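Local coordinates for protein PHB depolymerase (Penicillium funiculosum, PDB 2D81) that hydrolyses the ester bonds of the biopolyester polyhydroxybutyrate, and is held here with a methyl ester of the hydroxybutyrate trimer, at residues Ser222-Ser236 and Asn254-Asp266. Numbering follows the deposited sequence.
Sequences SLHVALHGCLQSYSS and NNMIILYPQAIPD. With RB3 ((1R)-3-{[(1R)-3-methoxy-1-methyl-3-oxopropyl]oxy}-1-methyl-3-oxopropyl (3R)-3-hydroxybutanoate), chain C.
His228 reaches from the loop after strand 222-227 and meets Ala263 with its ring edge. With CG between the backbone N and the carbonyl carbon (chi1 68°), the ring turns toward 254-266. Ala263 N donates to His228 NE2 at 3.0 Å, in the ring plane and almost straight (175°). On the other ring nitrogen, His228 ND1 donates to Gly229 O at 2.7 Å, so the imidazole is gripped from both nitrogens. Ser233 CA sits over the centre of one ring face. Replacing this histidine with an alanine is likely to leave Ala263 N-H without its acceptor and Gly229 O without one of its two donors. Gln262 bends back at chi2 (-61°). Tyr234 N, at the start of the short helix, donates to Gln262 OE1 at 3.0 Å. A water joins this oxygen to Gln232 O. A second water joins Ala226 O, His228 N and Pro261 O where the strands part.

Ser222, at the other end, donates from N to Asn255 O. Its OG packs against Met256 CG at 3.3 Å, with Met256 CB and CE also near, and a water links this hydroxyl to Asn254 O. Between the two ends, strands 222-227 and 256-260 run parallel. Ser222 O accepts from Ile257 N, His224 N donates to Ile257 O, and Ala226 N to Leu259 O. Leu223, Val225 and Leu259 lie on the face covered by helix 301-314. Ala226 CB meets Tyr260 CE2 at 3.9 Å on the side of helix 247-251. The chain between the strands is largely helical, a beta-alpha-beta crossover within the central sheet of the alpha/beta hydrolase fold. The loop beyond strand 222-227 carries Cys230, disulfide-bonded to Cys284, to the bound trimer.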
# COMPACT_ATOMS: atom_id res chain seq x y z
N SER A 222 -0.64 -10.07 -13.98
CA SER A 222 -0.66 -8.72 -13.44
C SER A 222 0.16 -8.66 -12.15
O SER A 222 0.64 -9.69 -11.67
CB SER A 222 -2.10 -8.28 -13.15
OG SER A 222 -2.74 -9.18 -12.26
N LEU A 223 0.30 -7.46 -11.59
CA LEU A 223 1.08 -7.28 -10.38
C LEU A 223 0.41 -6.28 -9.44
O LEU A 223 0.14 -5.14 -9.82
CB LEU A 223 2.48 -6.77 -10.73
CG LEU A 223 3.39 -6.36 -9.56
CD1 LEU A 223 3.73 -7.57 -8.70
CD2 LEU A 223 4.66 -5.74 -10.11
N HIS A 224 0.15 -6.72 -8.21
CA HIS A 224 -0.32 -5.83 -7.16
C HIS A 224 0.72 -5.80 -6.04
O HIS A 224 1.18 -6.84 -5.57
CB HIS A 224 -1.65 -6.33 -6.59
CG HIS A 224 -2.28 -5.40 -5.60
ND1 HIS A 224 -2.87 -4.21 -5.96
CD2 HIS A 224 -2.38 -5.47 -4.25
CE1 HIS A 224 -3.32 -3.60 -4.88
NE2 HIS A 224 -3.04 -4.34 -3.83
N VAL A 225 1.08 -4.59 -5.63
CA VAL A 225 1.99 -4.40 -4.51
C VAL A 225 1.16 -4.14 -3.25
O VAL A 225 0.36 -3.21 -3.23
CB VAL A 225 2.93 -3.20 -4.76
CG1 VAL A 225 3.91 -3.04 -3.61
CG2 VAL A 225 3.68 -3.40 -6.07
N ALA A 226 1.35 -4.96 -2.23
CA ALA A 226 0.60 -4.82 -0.98
C ALA A 226 1.53 -4.42 0.16
O ALA A 226 2.50 -5.12 0.45
CB ALA A 226 -0.12 -6.12 -0.65
N LEU A 227 1.22 -3.31 0.82
CA LEU A 227 2.10 -2.74 1.83
C LEU A 227 1.56 -2.88 3.26
O LEU A 227 0.51 -2.33 3.59
CB LEU A 227 2.35 -1.26 1.53
CG LEU A 227 3.01 -0.95 0.18
CD1 LEU A 227 3.01 0.55 -0.05
CD2 LEU A 227 4.43 -1.51 0.14
N HIS A 228 2.30 -3.60 4.10
CA HIS A 228 1.95 -3.74 5.51
C HIS A 228 2.02 -2.38 6.22
O HIS A 228 2.61 -1.43 5.71
CB HIS A 228 2.91 -4.73 6.18
CG HIS A 228 4.32 -4.24 6.29
ND1 HIS A 228 4.71 -3.31 7.23
CD2 HIS A 228 5.43 -4.54 5.58
CE1 HIS A 228 6.00 -3.06 7.09
NE2 HIS A 228 6.46 -3.79 6.10
N GLY A 229 1.40 -2.30 7.40
CA GLY A 229 1.45 -1.08 8.18
C GLY A 229 2.52 -1.13 9.25
O GLY A 229 3.35 -2.04 9.25
N CYS A 230 2.52 -0.17 10.17
CA CYS A 230 3.48 -0.21 11.27
C CYS A 230 3.22 -1.48 12.09
O CYS A 230 2.08 -1.93 12.20
CB CYS A 230 3.32 0.99 12.19
SG CYS A 230 3.32 2.68 11.50
N LEU A 231 4.28 -2.03 12.67
CA LEU A 231 4.19 -3.23 13.51
C LEU A 231 3.69 -4.45 12.74
O LEU A 231 3.27 -5.44 13.35
CB LEU A 231 3.30 -2.96 14.72
CG LEU A 231 3.81 -1.92 15.73
CD1 LEU A 231 2.79 -1.71 16.83
CD2 LEU A 231 5.14 -2.39 16.31
N GLN A 232 3.74 -4.38 11.42
CA GLN A 232 3.33 -5.51 10.58
C GLN A 232 4.42 -6.00 9.63
O GLN A 232 4.15 -6.83 8.76
CB GLN A 232 2.08 -5.15 9.78
CG GLN A 232 0.82 -4.99 10.61
CD GLN A 232 -0.43 -4.81 9.76
OE1 GLN A 232 -1.48 -5.39 10.05
NE2 GLN A 232 -0.32 -4.00 8.72
N SER A 233 5.65 -5.52 9.79
CA SER A 233 6.74 -6.02 8.97
C SER A 233 7.03 -7.47 9.36
O SER A 233 6.61 -7.92 10.43
CB SER A 233 8.00 -5.19 9.15
OG SER A 233 8.56 -5.37 10.44
N TYR A 234 7.73 -8.19 8.49
CA TYR A 234 8.08 -9.58 8.77
C TYR A 234 8.84 -9.67 10.09
O TYR A 234 8.70 -10.64 10.84
CB TYR A 234 8.95 -10.13 7.64
CG TYR A 234 9.15 -11.62 7.71
CD1 TYR A 234 8.21 -12.49 7.15
CD2 TYR A 234 10.25 -12.17 8.35
CE1 TYR A 234 8.37 -13.87 7.23
CE2 TYR A 234 10.43 -13.55 8.44
CZ TYR A 234 9.48 -14.39 7.87
OH TYR A 234 9.65 -15.76 7.95
N SER A 235 9.66 -8.66 10.36
CA SER A 235 10.40 -8.57 11.61
C SER A 235 9.48 -8.64 12.82
O SER A 235 9.84 -9.18 13.87
CB SER A 235 11.21 -7.27 11.64
OG SER A 235 11.92 -7.14 12.86
N SER A 236 8.28 -8.08 12.67
CA SER A 236 7.35 -7.96 13.79
C SER A 236 6.41 -9.16 13.93
O SER A 236 6.21 -9.68 15.03
CB SER A 236 6.52 -6.68 13.66
OG SER A 236 7.34 -5.53 13.76
N ASN A 254 -6.29 -15.58 -10.62
CA ASN A 254 -6.40 -14.44 -11.53
C ASN A 254 -5.07 -14.00 -12.12
O ASN A 254 -4.89 -12.83 -12.46
CB ASN A 254 -7.07 -13.27 -10.80
CG ASN A 254 -8.55 -13.48 -10.60
OD1 ASN A 254 -9.33 -13.37 -11.54
ND2 ASN A 254 -8.95 -13.80 -9.37
N ASN A 255 -4.15 -14.95 -12.27
CA ASN A 255 -2.87 -14.68 -12.93
C ASN A 255 -2.25 -13.41 -12.40
O ASN A 255 -1.81 -12.55 -13.16
CB ASN A 255 -3.07 -14.55 -14.44
CG ASN A 255 -3.66 -15.80 -15.07
OD1 ASN A 255 -3.17 -16.90 -14.84
ND2 ASN A 255 -4.70 -15.63 -15.87
N MET A 256 -2.21 -13.29 -11.08
CA MET A 256 -1.74 -12.07 -10.43
C MET A 256 -0.63 -12.39 -9.43
O MET A 256 -0.78 -13.28 -8.60
CB MET A 256 -2.90 -11.38 -9.71
CG MET A 256 -2.56 -10.02 -9.12
SD MET A 256 -3.95 -9.36 -8.19
CE MET A 256 -5.14 -9.07 -9.53
N ILE A 257 0.48 -11.67 -9.53
CA ILE A 257 1.54 -11.74 -8.53
C ILE A 257 1.29 -10.65 -7.48
O ILE A 257 0.91 -9.53 -7.82
CB ILE A 257 2.92 -11.53 -9.18
CG1 ILE A 257 3.22 -12.68 -10.15
CG2 ILE A 257 4.01 -11.43 -8.12
CD1 ILE A 257 4.52 -12.52 -10.92
N ILE A 258 1.48 -10.99 -6.21
CA ILE A 258 1.41 -9.99 -5.15
C ILE A 258 2.81 -9.77 -4.59
O ILE A 258 3.43 -10.69 -4.08
CB ILE A 258 0.50 -10.43 -3.98
CG1 ILE A 258 -0.87 -10.90 -4.50
CG2 ILE A 258 0.32 -9.28 -3.00
CD1 ILE A 258 -1.70 -9.82 -5.16
N LEU A 259 3.31 -8.54 -4.71
CA LEU A 259 4.62 -8.19 -4.16
C LEU A 259 4.46 -7.61 -2.76
O LEU A 259 3.64 -6.70 -2.56
CB LEU A 259 5.33 -7.18 -5.06
CG LEU A 259 6.62 -6.54 -4.54
CD1 LEU A 259 7.71 -7.61 -4.38
CD2 LEU A 259 7.08 -5.46 -5.51
N TYR A 260 5.21 -8.14 -1.81
CA TYR A 260 5.15 -7.68 -0.42
C TYR A 260 6.48 -7.11 0.07
O TYR A 260 7.28 -7.83 0.67
CB TYR A 260 4.76 -8.83 0.53
CG TYR A 260 3.40 -9.44 0.32
CD1 TYR A 260 3.24 -10.57 -0.49
CD2 TYR A 260 2.27 -8.92 0.95
CE1 TYR A 260 1.98 -11.17 -0.65
CE2 TYR A 260 1.02 -9.51 0.79
CZ TYR A 260 0.88 -10.63 -0.01
OH TYR A 260 -0.36 -11.20 -0.17
N PRO A 261 6.74 -5.82 -0.19
CA PRO A 261 8.01 -5.23 0.27
C PRO A 261 7.98 -5.19 1.80
O PRO A 261 6.90 -5.16 2.39
CB PRO A 261 7.98 -3.83 -0.34
CG PRO A 261 7.07 -3.98 -1.55
CD PRO A 261 5.98 -4.86 -1.01
N GLN A 262 9.15 -5.17 2.44
CA GLN A 262 9.19 -5.21 3.90
C GLN A 262 9.96 -4.04 4.49
O GLN A 262 11.11 -3.79 4.12
CB GLN A 262 9.82 -6.52 4.39
CG GLN A 262 9.10 -7.79 3.93
CD GLN A 262 7.67 -7.88 4.43
OE1 GLN A 262 7.39 -7.61 5.60
NE2 GLN A 262 6.76 -8.26 3.55
N ALA A 263 9.34 -3.34 5.43
CA ALA A 263 10.06 -2.34 6.23
C ALA A 263 10.73 -3.06 7.39
O ALA A 263 10.66 -4.28 7.51
CB ALA A 263 9.09 -1.28 6.74
N ILE A 264 11.39 -2.29 8.26
CA ILE A 264 12.11 -2.86 9.40
C ILE A 264 12.17 -1.82 10.52
O ILE A 264 12.27 -0.63 10.26
CB ILE A 264 13.56 -3.26 8.99
CG1 ILE A 264 14.28 -3.95 10.15
CG2 ILE A 264 14.34 -2.03 8.56
CD1 ILE A 264 13.80 -5.35 10.43
N PRO A 265 12.09 -2.27 11.78
CA PRO A 265 12.16 -1.28 12.86
C PRO A 265 13.48 -0.51 12.77
O PRO A 265 14.53 -1.09 12.45
CB PRO A 265 12.06 -2.14 14.11
CG PRO A 265 11.13 -3.23 13.67
CD PRO A 265 11.67 -3.58 12.30
N ASP A 266 13.42 0.79 13.04
CA ASP A 266 14.59 1.66 13.03
C ASP A 266 14.52 2.57 14.25
O ASP A 266 13.71 3.50 14.29
CB ASP A 266 14.61 2.48 11.73
CG ASP A 266 15.64 3.60 11.74
OD1 ASP A 266 16.58 3.55 12.57
OD2 ASP A 266 15.52 4.52 10.91
O1M RB3 C . -0.82 3.77 14.58
C1A RB3 C . -0.30 3.50 13.48
O1A RB3 C . 0.64 2.70 13.29
C2A RB3 C . -0.87 4.21 12.25
C3A RB3 C . 0.22 4.99 11.50
C4A RB3 C . -0.42 5.69 10.30
O3A RB3 C . 0.80 5.96 12.38
C1B RB3 C . 2.14 6.11 12.19
O1B RB3 C . 2.66 5.80 11.13
C2B RB3 C . 2.97 6.66 13.35
C3B RB3 C . 4.37 7.13 12.92
C4B RB3 C . 4.29 8.30 11.95
O3B RB3 C . 5.09 7.56 14.09
C1C RB3 C . 5.71 6.53 14.72
O1C RB3 C . 5.19 5.41 14.75
C2C RB3 C . 7.06 6.78 15.41
C3C RB3 C . 6.98 6.48 16.91
C4C RB3 C . 8.32 6.77 17.58
O3C RB3 C . 5.94 7.28 17.49
O HOH W 1 -4.32 -10.69 -13.98
O HOH W 2 4.14 -5.44 2.63
O HOH W 3 4.78 -8.16 6.52
O HOH W 4 10.79 -6.89 8.36